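Local coordinates for catalase (Corynebacterium glutamicum, PDB 4B7H), which breaks down hydrogen peroxide to water and oxygen at a haem, with NADPH bound as well, and is captured here with nitric oxide, at residues A[183-191]-A[452-460]. Residues are numbered along the deposited sequence; the frame is centred on the assembly and turned at random.
Sequences APESAHQVT and DFIQPGILY. With NDP (NADPH dihydro-nicotinamide-adenine-dinucleotide phosphate), chain H.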
loop_
_atom_site.group_PDB
_atom_site.type_symbol
_atom_site.label_atom_id
_atom_site.label_comp_id
_atom_site.label_asym_id
_atom_site.label_seq_id
_atom_site.Cartn_x
_atom_site.Cartn_y
_atom_site.Cartn_z
ATOM N N ALA A 183 -16.093 31.874 -5.662
ATOM C CA ALA A 183 -16.992 30.844 -6.183
ATOM C C ALA A 183 -18.389 31.127 -5.652
ATOM O O ALA A 183 -18.887 30.410 -4.783
ATOM C CB ALA A 183 -16.521 29.447 -5.752
ATOM N N PRO A 184 -19.033 32.187 -6.165
ATOM C CA PRO A 184 -20.291 32.675 -5.594
ATOM C C PRO A 184 -21.445 31.686 -5.689
ATOM O O PRO A 184 -22.452 31.889 -5.011
ATOM C CB PRO A 184 -20.590 33.938 -6.415
ATOM C CG PRO A 184 -19.831 33.747 -7.703
ATOM C CD PRO A 184 -18.581 33.021 -7.292
ATOM N N GLU A 185 -21.309 30.633 -6.493
ATOM C CA GLU A 185 -22.291 29.550 -6.476
ATOM C C GLU A 185 -22.439 28.944 -5.070
ATOM O O GLU A 185 -23.451 28.289 -4.770
ATOM C CB GLU A 185 -21.935 28.459 -7.493
ATOM C CG GLU A 185 -20.609 27.734 -7.243
ATOM C CD GLU A 185 -19.476 28.285 -8.086
ATOM O OE1 GLU A 185 -19.315 29.525 -8.133
ATOM O OE2 GLU A 185 -18.751 27.479 -8.724
ATOM N N SER A 186 -21.439 29.181 -4.214
ATOM C CA SER A 186 -21.439 28.722 -2.823
ATOM C C SER A 186 -22.454 29.427 -1.915
ATOM O O SER A 186 -22.694 28.978 -0.795
ATOM C CB SER A 186 -20.040 28.907 -2.221
ATOM O OG SER A 186 -19.711 30.288 -2.093
ATOM N N ALA A 187 -23.043 30.526 -2.380
ATOM C CA ALA A 187 -23.843 31.367 -1.493
ATOM C C ALA A 187 -25.026 30.647 -0.838
ATOM O O ALA A 187 -25.317 30.873 0.335
ATOM C CB ALA A 187 -24.295 32.629 -2.208
ATOM N N HIS A 188 -25.708 29.779 -1.579
ATOM C CA HIS A 188 -26.847 29.085 -0.986
ATOM C C HIS A 188 -26.422 28.260 0.220
ATOM O O HIS A 188 -26.964 28.422 1.322
ATOM C CB HIS A 188 -27.571 28.203 -2.008
ATOM C CG HIS A 188 -28.935 27.778 -1.563
ATOM N ND1 HIS A 188 -29.773 27.018 -2.348
ATOM C CD2 HIS A 188 -29.608 28.009 -0.411
ATOM C CE1 HIS A 188 -30.905 26.801 -1.699
ATOM N NE2 HIS A 188 -30.833 27.399 -0.523
ATOM N N GLN A 189 -25.431 27.398 0.030
ATOM C CA GLN A 189 -25.024 26.526 1.119
ATOM C C GLN A 189 -24.306 27.271 2.244
ATOM O O GLN A 189 -24.452 26.912 3.416
ATOM C CB GLN A 189 -24.171 25.358 0.619
ATOM C CG GLN A 189 -23.654 24.482 1.747
ATOM C CD GLN A 189 -24.767 23.887 2.591
ATOM O OE1 GLN A 189 -25.878 23.674 2.110
ATOM N NE2 GLN A 189 -24.465 23.590 3.853
ATOM N N VAL A 190 -23.547 28.314 1.911
ATOM C CA VAL A 190 -22.883 29.069 2.968
ATOM C C VAL A 190 -23.913 29.759 3.872
ATOM O O VAL A 190 -23.740 29.808 5.094
ATOM C CB VAL A 190 -21.832 30.053 2.415
ATOM C CG1 VAL A 190 -21.243 30.885 3.533
ATOM C CG2 VAL A 190 -20.726 29.281 1.703
ATOM N N THR A 191 -25.014 30.234 3.291
ATOM C CA THR A 191 -26.079 30.832 4.094
ATOM C C THR A 191 -26.694 29.790 5.040
ATOM O O THR A 191 -26.942 30.070 6.216
ATOM C CB THR A 191 -27.146 31.462 3.187
ATOM O OG1 THR A 191 -26.529 32.451 2.357
ATOM C CG2 THR A 191 -28.242 32.123 4.011
ATOM N N ASP A 452 -26.860 32.864 -8.540
ATOM C CA ASP A 452 -26.169 32.308 -7.374
ATOM C C ASP A 452 -26.744 32.762 -6.034
ATOM O O ASP A 452 -26.383 32.215 -4.995
ATOM C CB ASP A 452 -24.678 32.652 -7.420
ATOM C CG ASP A 452 -23.949 31.966 -8.559
ATOM O OD1 ASP A 452 -24.397 30.883 -9.002
ATOM O OD2 ASP A 452 -22.911 32.493 -9.005
ATOM N N PHE A 453 -27.633 33.750 -6.051
ATOM C CA PHE A 453 -28.030 34.420 -4.820
ATOM C C PHE A 453 -29.513 34.404 -4.460
ATOM O O PHE A 453 -29.854 34.670 -3.311
ATOM C CB PHE A 453 -27.536 35.872 -4.826
ATOM C CG PHE A 453 -26.044 35.990 -4.863
ATOM C CD1 PHE A 453 -25.296 35.763 -3.721
ATOM C CD2 PHE A 453 -25.386 36.306 -6.047
ATOM C CE1 PHE A 453 -23.915 35.866 -3.751
ATOM C CE2 PHE A 453 -24.005 36.398 -6.088
ATOM C CZ PHE A 453 -23.270 36.182 -4.933
ATOM N N ILE A 454 -30.394 34.114 -5.414
ATOM C CA ILE A 454 -31.825 34.252 -5.135
ATOM C C ILE A 454 -32.318 33.298 -4.046
ATOM O O ILE A 454 -33.073 33.698 -3.159
ATOM C CB ILE A 454 -32.707 34.168 -6.413
ATOM C CG1 ILE A 454 -34.139 34.613 -6.096
ATOM C CG2 ILE A 454 -32.687 32.763 -7.025
ATOM C CD1 ILE A 454 -34.218 35.997 -5.497
ATOM N N GLN A 455 -31.883 32.045 -4.088
ATOM C CA GLN A 455 -32.374 31.084 -3.104
ATOM C C GLN A 455 -31.955 31.372 -1.650
ATOM O O GLN A 455 -32.795 31.305 -0.760
ATOM C CB GLN A 455 -32.090 29.638 -3.533
ATOM C CG GLN A 455 -32.947 29.198 -4.731
ATOM C CD GLN A 455 -33.049 27.698 -4.848
ATOM O OE1 GLN A 455 -32.209 26.972 -4.331
ATOM N NE2 GLN A 455 -34.083 27.222 -5.521
ATOM N N PRO A 456 -30.671 31.701 -1.397
ATOM C CA PRO A 456 -30.388 32.095 -0.009
ATOM C C PRO A 456 -31.068 33.411 0.360
ATOM O O PRO A 456 -31.368 33.625 1.536
ATOM C CB PRO A 456 -28.857 32.251 0.020
ATOM C CG PRO A 456 -28.447 32.398 -1.420
ATOM C CD PRO A 456 -29.433 31.557 -2.186
ATOM N N GLY A 457 -31.294 34.284 -0.620
ATOM C CA GLY A 457 -32.039 35.516 -0.387
ATOM C C GLY A 457 -33.465 35.230 0.054
ATOM O O GLY A 457 -33.975 35.860 0.981
ATOM N N ILE A 458 -34.100 34.267 -0.614
ATOM C CA ILE A 458 -35.436 33.794 -0.256
ATOM C C ILE A 458 -35.461 33.184 1.151
ATOM O O ILE A 458 -36.375 33.448 1.944
ATOM C CB ILE A 458 -35.965 32.779 -1.302
ATOM C CG1 ILE A 458 -36.296 33.496 -2.615
ATOM C CG2 ILE A 458 -37.202 32.066 -0.789
ATOM C CD1 ILE A 458 -36.634 32.561 -3.769
ATOM N N LEU A 459 -34.461 32.366 1.465
ATOM C CA LEU A 459 -34.339 31.810 2.810
ATOM C C LEU A 459 -34.312 32.941 3.842
ATOM O O LEU A 459 -35.063 32.919 4.818
ATOM C CB LEU A 459 -33.086 30.933 2.925
ATOM C CG LEU A 459 -32.677 30.368 4.296
ATOM C CD1 LEU A 459 -33.762 29.474 4.891
ATOM C CD2 LEU A 459 -31.358 29.599 4.186
ATOM N N TYR A 460 -33.474 33.945 3.600
ATOM C CA TYR A 460 -33.365 35.087 4.504
ATOM C C TYR A 460 -34.651 35.916 4.598
ATOM O O TYR A 460 -35.095 36.260 5.693
ATOM C CB TYR A 460 -32.188 35.985 4.095
ATOM C CG TYR A 460 -31.910 37.099 5.078
ATOM C CD1 TYR A 460 -31.226 36.853 6.262
ATOM C CD2 TYR A 460 -32.343 38.397 4.830
ATOM C CE1 TYR A 460 -30.974 37.875 7.175
ATOM C CE2 TYR A 460 -32.094 39.426 5.733
ATOM C CZ TYR A 460 -31.412 39.157 6.900
ATOM O OH TYR A 460 -31.165 40.171 7.795
HETATM P PA NDP H . -40.717 26.266 2.459
HETATM O O1A NDP H . -41.292 27.272 3.386
HETATM O O2A NDP H . -41.731 25.297 1.955
HETATM O O5B NDP H . -39.551 25.485 3.231
HETATM C C5B NDP H . -38.571 26.197 3.947
HETATM C C4B NDP H . -37.600 25.165 4.495
HETATM O O4B NDP H . -36.562 25.832 5.200
HETATM C C3B NDP H . -38.296 24.210 5.466
HETATM O O3B NDP H . -37.873 22.882 5.220
HETATM C C2B NDP H . -37.817 24.719 6.813
HETATM O O2B NDP H . -37.838 23.772 7.864
HETATM C C1B NDP H . -36.419 25.196 6.446
HETATM N N9A NDP H . -35.785 26.015 7.499
HETATM C C8A NDP H . -36.391 26.598 8.583
HETATM N N7A NDP H . -35.452 27.236 9.316
HETATM C C5A NDP H . -34.247 27.065 8.718
HETATM C C6A NDP H . -32.964 27.501 9.043
HETATM N N6A NDP H . -32.696 27.932 10.276
HETATM N N1A NDP H . -31.915 27.171 8.217
HETATM C C2A NDP H . -32.129 26.407 7.087
HETATM N N3A NDP H . -33.401 25.975 6.771
HETATM C C4A NDP H . -34.444 26.298 7.576
HETATM O O3 NDP H . -39.975 27.058 1.256
HETATM P PN NDP H . -39.204 26.361 0.019
HETATM O O1N NDP H . -39.275 24.876 0.118
HETATM O O2N NDP H . -39.670 27.060 -1.203
HETATM O O5D NDP H . -37.673 26.803 0.251
HETATM C C5D NDP H . -37.370 28.118 0.678
HETATM C C4D NDP H . -35.932 28.171 1.152
HETATM O O4D NDP H . -35.789 27.312 2.266
HETATM C C3D NDP H . -34.975 27.664 0.084
HETATM O O3D NDP H . -34.493 28.726 -0.727
HETATM C C2D NDP H . -33.887 26.988 0.899
HETATM O O2D NDP H . -32.867 27.908 1.172
HETATM C C1D NDP H . -34.544 26.626 2.227
HETATM N N1N NDP H . -34.758 25.168 2.356
HETATM C C2N NDP H . -35.324 24.492 1.314
HETATM C C3N NDP H . -35.562 23.127 1.359
HETATM C C7N NDP H . -36.169 22.479 0.158
HETATM O O7N NDP H . -35.865 21.139 -0.103
HETATM N N7N NDP H . -36.958 23.180 -0.649
HETATM C C4N NDP H . -35.215 22.288 2.571
HETATM C C5N NDP H . -34.602 23.126 3.655
HETATM C C6N NDP H . -34.402 24.500 3.501
HETATM P P2B NDP H . -39.101 23.680 8.867
HETATM O O1X NDP H . -39.320 25.053 9.467
HETATM O O2X NDP H . -40.305 23.230 8.068
HETATM O O3X NDP H . -38.746 22.657 9.931
HETATM O O HOH W 1 -25.867 29.562 -4.656
#
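With CG swung anti to the backbone N (chi1 -164°), the His188 ring lies across Gln455, whose own CG is anti to its carbonyl carbon and leads into an extended chain. CB of Gln455 sits over one face of the His188 imidazole, a CH-pi contact 3.8 Å from the ring centroid, while the amide plane stands 81° to the ring. Although Gln455 OE1 comes within 2.9 Å of His188 CE1, the polar groups bond to other partners: OE1 accepts from Thr296 N, and His188 ND1 is hydrogen-bonded to Thr294 O. His188 NE2 shares a hydrogen bond with O2D of the nicotinamide ribose of NADPH (2.7 Å), and the ring, held at both nitrogens, should be fixed in rotation. O3D of the same ribose gives a weak bond to Gln455 O.

Further along, Pro456 CB rests 3.3 Å from Thr191 OG1, a hydroxyl tied back to Ala187 O. At the other end, Ala187 CB packs 3.6 Å from Phe453 CE1, and a water joins Glu185 O, His188 N and Asp452 O. The carboxylate of Asp452 lies by the Glu185 backbone, held by Arg150 and by Ser417 of the second subunit. The axes of 187-191 and 454-460 run 30° from parallel, and their helices thus join the catalase core to the C-terminal helical region at the NADPH pocket, a site characteristic of NADPH-binding catalases.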